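Local coordinates for protein phenylacetaldehyde dehydrogenase (Burkholderia cenocepacia, PDB 4O5H) that probably oxidises phenylacetaldehyde to phenylacetic acid with NAD+ as the electron acceptor, as a member of the aldehyde dehydrogenase family, at residues 48-53 with 213-218. Sequence-based numbering, arbitrary orientation.
Sequences LDVVNP and TPLSAL. With NA (sodium ion), chain I.
Val50 sets one of its two methyls on Pro214 and the other on Leu215. CG2 reaches the outer corner of the Pro214 ring, 3.7 Å from CG of Pro214, while CG1 of Val50 lies 3.8 Å from CD1 of Leu215. With CG1 anti to the backbone N (chi1 -173°) and CG2 anti to the carbonyl carbon, the valine straddles the two residues. No hydrogen bond joins the segments directly; polar links run beside this small apolar patch through a sodium ion. The carbonyl O of Val51 lies 3.0 Å from the sodium, whereas water 1 coordinates the metal at 2.4 Å. The same water accepts a hydrogen bond from Val51 N, at 2.8 Å. The backbone oxygens of Asp119 and Asp212 bind the same ion, so the metal ties the strand to helix 109-120 and to the residue just before Thr213. Asp119 also takes a hydrogen bond from Leu215 N on its OD2, and the side chains of Val50 and Pro214 both touch this residue. Here the hairpin of strands 47-52 and 57-63 lies against the N-terminal part of helix 215-227, with helix 109-120 packed against both.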
ATOM      1  N   LEU A  48     -21.631  -0.640  26.180  1.00 19.96           N
ATOM      2  CA  LEU A  48     -21.208   0.741  26.396  1.00 21.06           C
ATOM      3  C   LEU A  48     -22.283   1.738  26.051  1.00 19.01           C
ATOM      4  O   LEU A  48     -23.146   1.490  25.233  1.00 17.67           O
ATOM      5  CB  LEU A  48     -19.897   1.024  25.695  1.00 23.59           C
ATOM      6  CG  LEU A  48     -19.909   0.880  24.210  1.00 24.75           C
ATOM      7  CD1 LEU A  48     -20.337   2.185  23.584  1.00 27.22           C
ATOM      8  CD2 LEU A  48     -18.515   0.547  23.762  1.00 26.63           C
ATOM      9  N   ASP A  49     -22.251   2.860  26.756  1.00 18.13           N
ATOM     10  CA  ASP A  49     -23.214   3.930  26.583  1.00 17.68           C
ATOM     11  C   ASP A  49     -23.014   4.716  25.313  1.00 16.14           C
ATOM     12  O   ASP A  49     -21.912   5.012  24.939  1.00 16.32           O
ATOM     13  CB  ASP A  49     -23.120   4.921  27.734  1.00 18.36           C
ATOM     14  CG  ASP A  49     -23.599   4.349  29.040  1.00 19.65           C
ATOM     15  OD1 ASP A  49     -24.331   3.327  29.080  1.00 19.77           O
ATOM     16  OD2 ASP A  49     -23.243   4.962  30.048  1.00 21.08           O
ATOM     17  N   VAL A  50     -24.126   5.079  24.698  1.00 15.30           N
ATOM     18  CA  VAL A  50     -24.141   6.027  23.620  1.00 14.44           C
ATOM     19  C   VAL A  50     -24.716   7.334  24.145  1.00 14.28           C
ATOM     20  O   VAL A  50     -25.811   7.360  24.697  1.00 14.14           O
ATOM     21  CB  VAL A  50     -24.990   5.528  22.459  1.00 14.32           C
ATOM     22  CG1 VAL A  50     -24.861   6.459  21.281  1.00 14.32           C
ATOM     23  CG2 VAL A  50     -24.528   4.139  22.071  1.00 14.44           C
ATOM     24  N   VAL A  51     -23.956   8.399  23.956  1.00 13.52           N
ATOM     25  CA  VAL A  51     -24.220   9.705  24.523  1.00 13.85           C
ATOM     26  C   VAL A  51     -24.562  10.725  23.429  1.00 13.44           C
ATOM     27  O   VAL A  51     -23.956  10.736  22.358  1.00 13.13           O
ATOM     28  CB  VAL A  51     -22.993  10.180  25.291  1.00 14.43           C
ATOM     29  CG1 VAL A  51     -23.119  11.650  25.715  1.00 15.01           C
ATOM     30  CG2 VAL A  51     -22.761   9.315  26.532  1.00 15.04           C
ATOM     31  N   ASN A  52     -25.604  11.504  23.670  1.00 13.53           N
ATOM     32  CA  ASN A  52     -25.964  12.626  22.790  1.00 13.40           C
ATOM     33  C   ASN A  52     -25.099  13.798  23.187  1.00 13.61           C
ATOM     34  O   ASN A  52     -25.255  14.357  24.279  1.00 14.32           O
ATOM     35  CB  ASN A  52     -27.415  13.013  22.977  1.00 13.76           C
ATOM     36  CG  ASN A  52     -27.824  14.179  22.125  1.00 14.08           C
ATOM     37  OD1 ASN A  52     -26.993  14.916  21.547  1.00 14.20           O
ATOM     38  ND2 ASN A  52     -29.119  14.371  22.024  1.00 14.46           N
ATOM     39  N   PRO A  53     -24.176  14.188  22.314  1.00 13.34           N
ATOM     40  CA  PRO A  53     -23.238  15.262  22.706  1.00 13.98           C
ATOM     41  C   PRO A  53     -23.836  16.654  22.875  1.00 14.56           C
ATOM     42  O   PRO A  53     -23.169  17.541  23.384  1.00 15.26           O
ATOM     43  CB  PRO A  53     -22.216  15.255  21.566  1.00 13.91           C
ATOM     44  CG  PRO A  53     -22.986  14.762  20.388  1.00 13.31           C
ATOM     45  CD  PRO A  53     -23.953  13.741  20.934  1.00 12.85           C
ATOM     46  N   THR A 213     -19.646   6.625  18.178  1.00 11.21           N
ATOM     47  CA  THR A 213     -20.747   6.755  17.183  1.00 10.87           C
ATOM     48  C   THR A 213     -21.112   5.422  16.508  1.00 10.64           C
ATOM     49  O   THR A 213     -20.853   5.218  15.305  1.00 10.51           O
ATOM     50  CB  THR A 213     -20.362   7.745  16.078  1.00 10.73           C
ATOM     51  OG1 THR A 213     -19.110   7.360  15.487  1.00 10.36           O
ATOM     52  CG2 THR A 213     -20.209   9.188  16.633  1.00 11.06           C
ATOM     53  N   PRO A 214     -21.692   4.490  17.279  1.00 10.65           N
ATOM     54  CA  PRO A 214     -21.997   3.157  16.733  1.00 10.39           C
ATOM     55  C   PRO A 214     -23.344   3.045  16.033  1.00 10.32           C
ATOM     56  O   PRO A 214     -23.560   2.098  15.283  1.00 10.18           O
ATOM     57  CB  PRO A 214     -22.045   2.299  17.969  1.00 10.62           C
ATOM     58  CG  PRO A 214     -22.591   3.231  19.024  1.00 11.10           C
ATOM     59  CD  PRO A 214     -21.962   4.570  18.730  1.00 10.90           C
ATOM     60  N   LEU A 215     -24.239   4.005  16.226  1.00 10.42           N
ATOM     61  CA  LEU A 215     -25.651   3.760  15.885  1.00 10.59           C
ATOM     62  C   LEU A 215     -25.962   3.695  14.407  1.00 10.29           C
ATOM     63  O   LEU A 215     -26.731   2.808  13.992  1.00 10.37           O
ATOM     64  CB  LEU A 215     -26.560   4.766  16.561  1.00 11.12           C
ATOM     65  CG  LEU A 215     -26.582   4.724  18.097  1.00 11.53           C
ATOM     66  CD1 LEU A 215     -27.525   5.785  18.636  1.00 12.02           C
ATOM     67  CD2 LEU A 215     -26.985   3.352  18.630  1.00 11.62           C
ATOM     68  N   SER A 216     -25.440   4.624  13.599  1.00  9.76           N
ATOM     69  CA  SER A 216     -25.832   4.625  12.169  1.00  9.55           C
ATOM     70  C   SER A 216     -25.314   3.367  11.453  1.00  9.17           C
ATOM     71  O   SER A 216     -25.966   2.853  10.548  1.00  8.83           O
ATOM     72  CB  SER A 216     -25.437   5.920  11.454  1.00  9.63           C
ATOM     73  OG  SER A 216     -24.035   6.127  11.496  1.00  9.51           O
ATOM     74  N   ALA A 217     -24.179   2.856  11.917  1.00  8.88           N
ATOM     75  CA  ALA A 217     -23.623   1.615  11.347  1.00  8.80           C
ATOM     76  C   ALA A 217     -24.515   0.405  11.643  1.00  9.06           C
ATOM     77  O   ALA A 217     -24.742  -0.408  10.766  1.00  9.03           O
ATOM     78  CB  ALA A 217     -22.222   1.374  11.864  1.00  8.67           C
ATOM     79  N   LEU A 218     -25.068   0.340  12.856  1.00  9.50           N
ATOM     80  CA  LEU A 218     -26.009  -0.700  13.198  1.00  9.89           C
ATOM     81  C   LEU A 218     -27.263  -0.587  12.331  1.00 10.21           C
ATOM     82  O   LEU A 218     -27.741  -1.600  11.865  1.00 10.31           O
ATOM     83  CB  LEU A 218     -26.364  -0.712  14.698  1.00 10.09           C
ATOM     84  CG  LEU A 218     -25.135  -1.019  15.601  1.00 10.04           C
ATOM     85  CD1 LEU A 218     -25.525  -0.964  17.052  1.00 10.26           C
ATOM     86  CD2 LEU A 218     -24.537  -2.390  15.279  1.00  9.97           C
TER
HETATM   87 NA    NA I 605     -22.288   9.273  20.360  1.00 15.28          NA
HETATM   88  O   HOH W   1     -21.645   8.075  22.352  1.00 11.05           O
HETATM   89  O   HOH W   2     -21.130  11.091  21.342  1.00 19.36           O